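KaiC domain-containing protein (Pyrococcus horikoshii, PDB 2ZTS) binds ADP and magnesium through a KaiC-like P-loop NTPase domain, and probably works as an ATP-binding protein whose precise cellular role is unknown. Local coordinates at residues Ile51-Gly54 and Ala55-Gly59; Leu124-Ile127 and Tyr128-Lys132. All blocks are in the same frame, centred on the assembly; numbering follows the deposited sequence.

How the contacts relate
Both contacts are local, each made within a single helix that lies against the same mixed sheet of the KaiC-like domain. Contact 1 takes the last turns of helix 43-58, the one that starts at the P-loop; contact 2 takes the middle of helix 120-134, whose chain leads on to strand 138-142. Their centres are about 20 Å apart and they do not touch, yet each has buried residues toward the sheet and polar ones on its outer side. The chemistry differs with position: 51-59 pairs a salt bridge with a helix end where the backbone bonds weaken before a glycine with positive phi, whereas 124-132 keeps regular helical bonds and adds an aromatic ring packed on a valine.

Contact 1: residues Ile51-Gly54 and Ala55-Gly59; sequences IYKG and AEEYG
K53 and E56 run side by side, three residues apart, near the C-terminal end of the helix that follows the P-loop of this KaiC-like domain. The charged contact is a salt bridge: K53 NZ lies 2.9 Å from E56 OE1, on the syn lone pair of that oxygen. A bend at chi2 (-56°) brings the lysine alongside the glutamate, both pointing the same way; long, flexible chains suit this partly exposed position. Were K53 an alanine, the E56 carboxylate would probably lose its charge partner and be less fixed in its rotation.

E56 CB sits 4.1 Å above one face of the Y52 ring, offset toward the rim, while the ring also stacks on W83 and Y52 OH bonds to D84 N. The small A55 suits a buried site beside I94 of strand 94-97.

The backbone shows the helix ending. The bonds to I51 O, Y52 O and K53 O from A55, E56 and E57 are regular, but Y58 N makes weak ones to both K53 O and G54 O. G59 then leaves helical geometry with a positive phi of 63°, and its N reaches A55 O in a weak bond of 3.3 Å.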
loop_
_atom_site.group_PDB
_atom_site.type_symbol
_atom_site.label_atom_id
_atom_site.label_comp_id
_atom_site.label_asym_id
_atom_site.label_seq_id
_atom_site.Cartn_x
_atom_site.Cartn_y
_atom_site.Cartn_z
ATOM N N ILE C 51 -34.952 -14.195 3.734
ATOM C CA ILE C 51 -35.477 -15.485 3.300
ATOM C C ILE C 51 -36.597 -15.938 4.231
ATOM O O ILE C 51 -37.672 -16.333 3.778
ATOM C CB ILE C 51 -34.402 -16.578 3.280
ATOM C CG1 ILE C 51 -33.318 -16.285 2.248
ATOM C CG2 ILE C 51 -35.008 -17.955 2.940
ATOM C CD1 ILE C 51 -33.797 -16.181 0.837
ATOM N N TYR C 52 -36.341 -15.840 5.531
ATOM C CA TYR C 52 -37.283 -16.316 6.521
ATOM C C TYR C 52 -38.583 -15.527 6.520
ATOM O O TYR C 52 -39.657 -16.124 6.571
ATOM C CB TYR C 52 -36.721 -16.256 7.906
ATOM C CG TYR C 52 -37.653 -16.868 8.917
ATOM C CD1 TYR C 52 -37.787 -18.231 8.991
ATOM C CD2 TYR C 52 -38.407 -16.082 9.785
ATOM C CE1 TYR C 52 -38.689 -18.832 9.915
ATOM C CE2 TYR C 52 -39.310 -16.680 10.730
ATOM C CZ TYR C 52 -39.434 -18.050 10.781
ATOM O OH TYR C 52 -40.293 -18.702 11.681
ATOM N N LYS C 53 -38.476 -14.205 6.507
ATOM C CA LYS C 53 -39.649 -13.359 6.425
ATOM C C LYS C 53 -40.313 -13.456 5.044
ATOM O O LYS C 53 -41.528 -13.380 4.923
ATOM C CB LYS C 53 -39.338 -11.899 6.737
ATOM C CG LYS C 53 -38.996 -11.638 8.173
ATOM C CD LYS C 53 -40.114 -12.112 9.108
ATOM C CE LYS C 53 -40.079 -11.477 10.477
ATOM N NZ LYS C 53 -41.002 -12.194 11.392
ATOM N N GLY C 54 -39.516 -13.588 4.006
ATOM C CA GLY C 54 -40.091 -13.871 2.725
ATOM C C GLY C 54 -41.099 -15.024 2.834
ATOM O O GLY C 54 -42.229 -14.880 2.413
ATOM N N ALA C 55 -40.678 -16.140 3.414
ATOM C CA ALA C 55 -41.503 -17.328 3.541
ATOM C C ALA C 55 -42.672 -17.196 4.541
ATOM O O ALA C 55 -43.801 -17.609 4.235
ATOM C CB ALA C 55 -40.631 -18.536 3.918
ATOM N N GLU C 56 -42.384 -16.648 5.721
ATOM C CA GLU C 56 -43.302 -16.620 6.847
ATOM C C GLU C 56 -44.351 -15.535 6.713
ATOM O O GLU C 56 -45.492 -15.746 7.052
ATOM C CB GLU C 56 -42.531 -16.378 8.155
ATOM C CG GLU C 56 -43.393 -16.488 9.412
ATOM C CD GLU C 56 -43.159 -15.421 10.462
ATOM O OE1 GLU C 56 -42.347 -14.489 10.252
ATOM O OE2 GLU C 56 -43.802 -15.522 11.533
ATOM N N GLU C 57 -43.958 -14.342 6.286
ATOM C CA GLU C 57 -44.880 -13.197 6.248
ATOM C C GLU C 57 -45.513 -13.044 4.866
ATOM O O GLU C 57 -46.668 -12.675 4.763
ATOM C CB GLU C 57 -44.162 -11.873 6.637
ATOM C CG GLU C 57 -44.392 -11.346 8.047
ATOM C CD GLU C 57 -44.389 -9.826 8.091
ATOM O OE1 GLU C 57 -43.289 -9.242 7.990
ATOM O OE2 GLU C 57 -45.483 -9.209 8.223
ATOM N N TYR C 58 -44.746 -13.295 3.813
ATOM C CA TYR C 58 -45.190 -13.026 2.434
ATOM C C TYR C 58 -45.375 -14.270 1.593
ATOM O O TYR C 58 -45.651 -14.149 0.426
ATOM C CB TYR C 58 -44.222 -12.058 1.712
ATOM C CG TYR C 58 -43.857 -10.853 2.534
ATOM C CD1 TYR C 58 -44.824 -9.927 2.895
ATOM C CD2 TYR C 58 -42.538 -10.644 2.981
ATOM C CE1 TYR C 58 -44.528 -8.822 3.676
ATOM C CE2 TYR C 58 -42.207 -9.515 3.780
ATOM C CZ TYR C 58 -43.220 -8.613 4.108
ATOM O OH TYR C 58 -42.964 -7.538 4.875
ATOM N N GLY C 59 -45.195 -15.463 2.154
ATOM C CA GLY C 59 -45.458 -16.698 1.435
ATOM C C GLY C 59 -44.605 -16.975 0.214
ATOM O O GLY C 59 -44.999 -17.793 -0.611
#

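Contact 2: residues Leu124-Ile127 and Tyr128-Lys132; sequences LRYI and YRVVK
Y126 and V130, one turn apart on helix 120-134, meet with the methyl of one over the ring of the other. V130 CG2 lies 3.8 Å from the centroid of the Y126 ring and 20° off its normal, a CH-pi contact over the face. The methyl is displaced toward the rim, and Y126 CE1 and CZ both come within 3.7 Å of V130 CG2. With Y126 CG anti to the backbone N (chi1 -169°), the ring points mainly outward and leans toward the following turn; V130 CG2, beside its own backbone N, is turned back to meet it. A tyrosine suits this place because its flat body covers a buried valine while its hydroxyl reaches polar partners, L106 O and V103 N.

R129 approaches the same ring differently. Its NH2 stands at the ring edge, 4.1 Å from Y126 CE2, with guanidinium and ring planes 86° apart. The arginine chain is extended from CG to NE, carrying the charged group outward, where NH2 bonds to P107 O. L106 and V103 thus take up the Y126 hydroxyl, and the neighbouring P107 takes R129 NH2.

On the sheet side, I127 and V131 present branched apolar groups, their CG2 atoms 4.2 Å apart. I127 packs on V65 and V131 on V63 of strand 62-66, places where compact hydrophobic side chains suit a buried surface.

Beneath these side chains run the backbone bonds, from Y128 N to L124 O through V131 N to I127 O. The straightest of the four, R129 N to R125 O, is 2.8 Å long. Such an amphipathic alpha-helix, with aliphatic residues on the central sheet and charged ones outward, is characteristic of the layered alpha/beta core of P-loop NTPases.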
loop_
_atom_site.group_PDB
_atom_site.type_symbol
_atom_site.label_atom_id
_atom_site.label_comp_id
_atom_site.label_asym_id
_atom_site.label_seq_id
_atom_site.Cartn_x
_atom_site.Cartn_y
_atom_site.Cartn_z
ATOM N N LEU C 124 -23.353 -24.692 -8.726
ATOM C CA LEU C 124 -24.258 -23.763 -9.391
ATOM C C LEU C 124 -25.476 -24.497 -10.001
ATOM O O LEU C 124 -26.614 -24.037 -9.908
ATOM C CB LEU C 124 -23.436 -23.012 -10.501
ATOM C CG LEU C 124 -22.824 -21.591 -10.276
ATOM C CD1 LEU C 124 -22.598 -21.179 -8.852
ATOM C CD2 LEU C 124 -21.543 -21.429 -11.043
ATOM N N ARG C 125 -25.208 -25.628 -10.650
ATOM C CA ARG C 125 -26.247 -26.579 -11.070
ATOM C C ARG C 125 -27.157 -26.873 -9.902
ATOM O O ARG C 125 -28.403 -26.752 -9.997
ATOM C CB ARG C 125 -25.596 -27.875 -11.561
ATOM C CG ARG C 125 -26.395 -28.658 -12.587
ATOM C CD ARG C 125 -25.793 -30.060 -12.993
ATOM N NE ARG C 125 -24.321 -30.163 -12.955
ATOM C CZ ARG C 125 -23.473 -29.544 -13.775
ATOM N NH1 ARG C 125 -22.156 -29.729 -13.624
ATOM N NH2 ARG C 125 -23.925 -28.716 -14.724
ATOM N N TYR C 126 -26.570 -27.186 -8.746
ATOM C CA TYR C 126 -27.416 -27.597 -7.599
ATOM C C TYR C 126 -28.279 -26.442 -7.059
ATOM O O TYR C 126 -29.432 -26.641 -6.706
ATOM C CB TYR C 126 -26.604 -28.304 -6.509
ATOM C CG TYR C 126 -27.485 -28.952 -5.495
ATOM C CD1 TYR C 126 -27.564 -28.460 -4.160
ATOM C CD2 TYR C 126 -28.307 -30.044 -5.869
ATOM C CE1 TYR C 126 -28.418 -29.045 -3.233
ATOM C CE2 TYR C 126 -29.177 -30.639 -4.952
ATOM C CZ TYR C 126 -29.222 -30.181 -3.651
ATOM O OH TYR C 126 -30.114 -30.797 -2.794
ATOM N N ILE C 127 -27.752 -25.223 -7.001
ATOM C CA ILE C 127 -28.574 -24.084 -6.609
ATOM C C ILE C 127 -29.700 -23.863 -7.621
ATOM O O ILE C 127 -30.815 -23.560 -7.252
ATOM C CB ILE C 127 -27.759 -22.801 -6.565
ATOM C CG1 ILE C 127 -26.629 -22.903 -5.519
ATOM C CG2 ILE C 127 -28.689 -21.637 -6.304
ATOM C CD1 ILE C 127 -25.512 -21.928 -5.735
ATOM N N TYR C 128 -29.395 -23.978 -8.901
ATOM C CA TYR C 128 -30.406 -23.810 -9.930
ATOM C C TYR C 128 -31.538 -24.891 -9.739
ATOM O O TYR C 128 -32.727 -24.587 -9.665
ATOM C CB TYR C 128 -29.728 -23.901 -11.301
ATOM C CG TYR C 128 -30.668 -23.835 -12.469
ATOM C CD1 TYR C 128 -31.187 -25.002 -13.013
ATOM C CD2 TYR C 128 -31.038 -22.615 -13.032
ATOM C CE1 TYR C 128 -32.063 -24.957 -14.046
ATOM C CE2 TYR C 128 -31.921 -22.556 -14.113
ATOM C CZ TYR C 128 -32.418 -23.744 -14.613
ATOM O OH TYR C 128 -33.288 -23.765 -15.667
ATOM N N ARG C 129 -31.130 -26.131 -9.566
ATOM C CA ARG C 129 -32.086 -27.228 -9.346
ATOM C C ARG C 129 -32.962 -26.962 -8.165
ATOM O O ARG C 129 -34.163 -27.168 -8.211
ATOM C CB ARG C 129 -31.340 -28.542 -9.168
ATOM C CG ARG C 129 -32.245 -29.676 -8.736
ATOM C CD ARG C 129 -31.509 -30.984 -8.511
ATOM N NE ARG C 129 -32.463 -32.007 -8.122
ATOM C CZ ARG C 129 -32.145 -33.172 -7.569
ATOM N NH1 ARG C 129 -33.104 -34.045 -7.246
ATOM N NH2 ARG C 129 -30.884 -33.467 -7.345
ATOM N N VAL C 130 -32.393 -26.474 -7.081
ATOM C CA VAL C 130 -33.170 -26.285 -5.865
ATOM C C VAL C 130 -34.098 -25.044 -5.978
ATOM O O VAL C 130 -35.255 -25.055 -5.478
ATOM C CB VAL C 130 -32.240 -26.147 -4.616
ATOM C CG1 VAL C 130 -33.025 -25.753 -3.366
ATOM C CG2 VAL C 130 -31.511 -27.417 -4.375
ATOM N N VAL C 131 -33.602 -23.979 -6.619
ATOM C CA VAL C 131 -34.449 -22.814 -6.867
ATOM C C VAL C 131 -35.693 -23.252 -7.653
ATOM O O VAL C 131 -36.811 -22.889 -7.302
ATOM C CB VAL C 131 -33.671 -21.687 -7.596
ATOM C CG1 VAL C 131 -34.628 -20.702 -8.347
ATOM C CG2 VAL C 131 -32.827 -20.913 -6.582
ATOM N N LYS C 132 -35.469 -24.052 -8.686
ATOM C CA LYS C 132 -36.549 -24.514 -9.575
ATOM C C LYS C 132 -37.541 -25.488 -8.889
ATOM O O LYS C 132 -38.762 -25.321 -8.999
ATOM C CB LYS C 132 -35.930 -25.115 -10.837
ATOM C CG LYS C 132 -35.247 -24.083 -11.798
ATOM C CD LYS C 132 -36.211 -22.895 -12.129
ATOM C CE LYS C 132 -35.916 -22.204 -13.477
ATOM N NZ LYS C 132 -36.628 -20.889 -13.547
#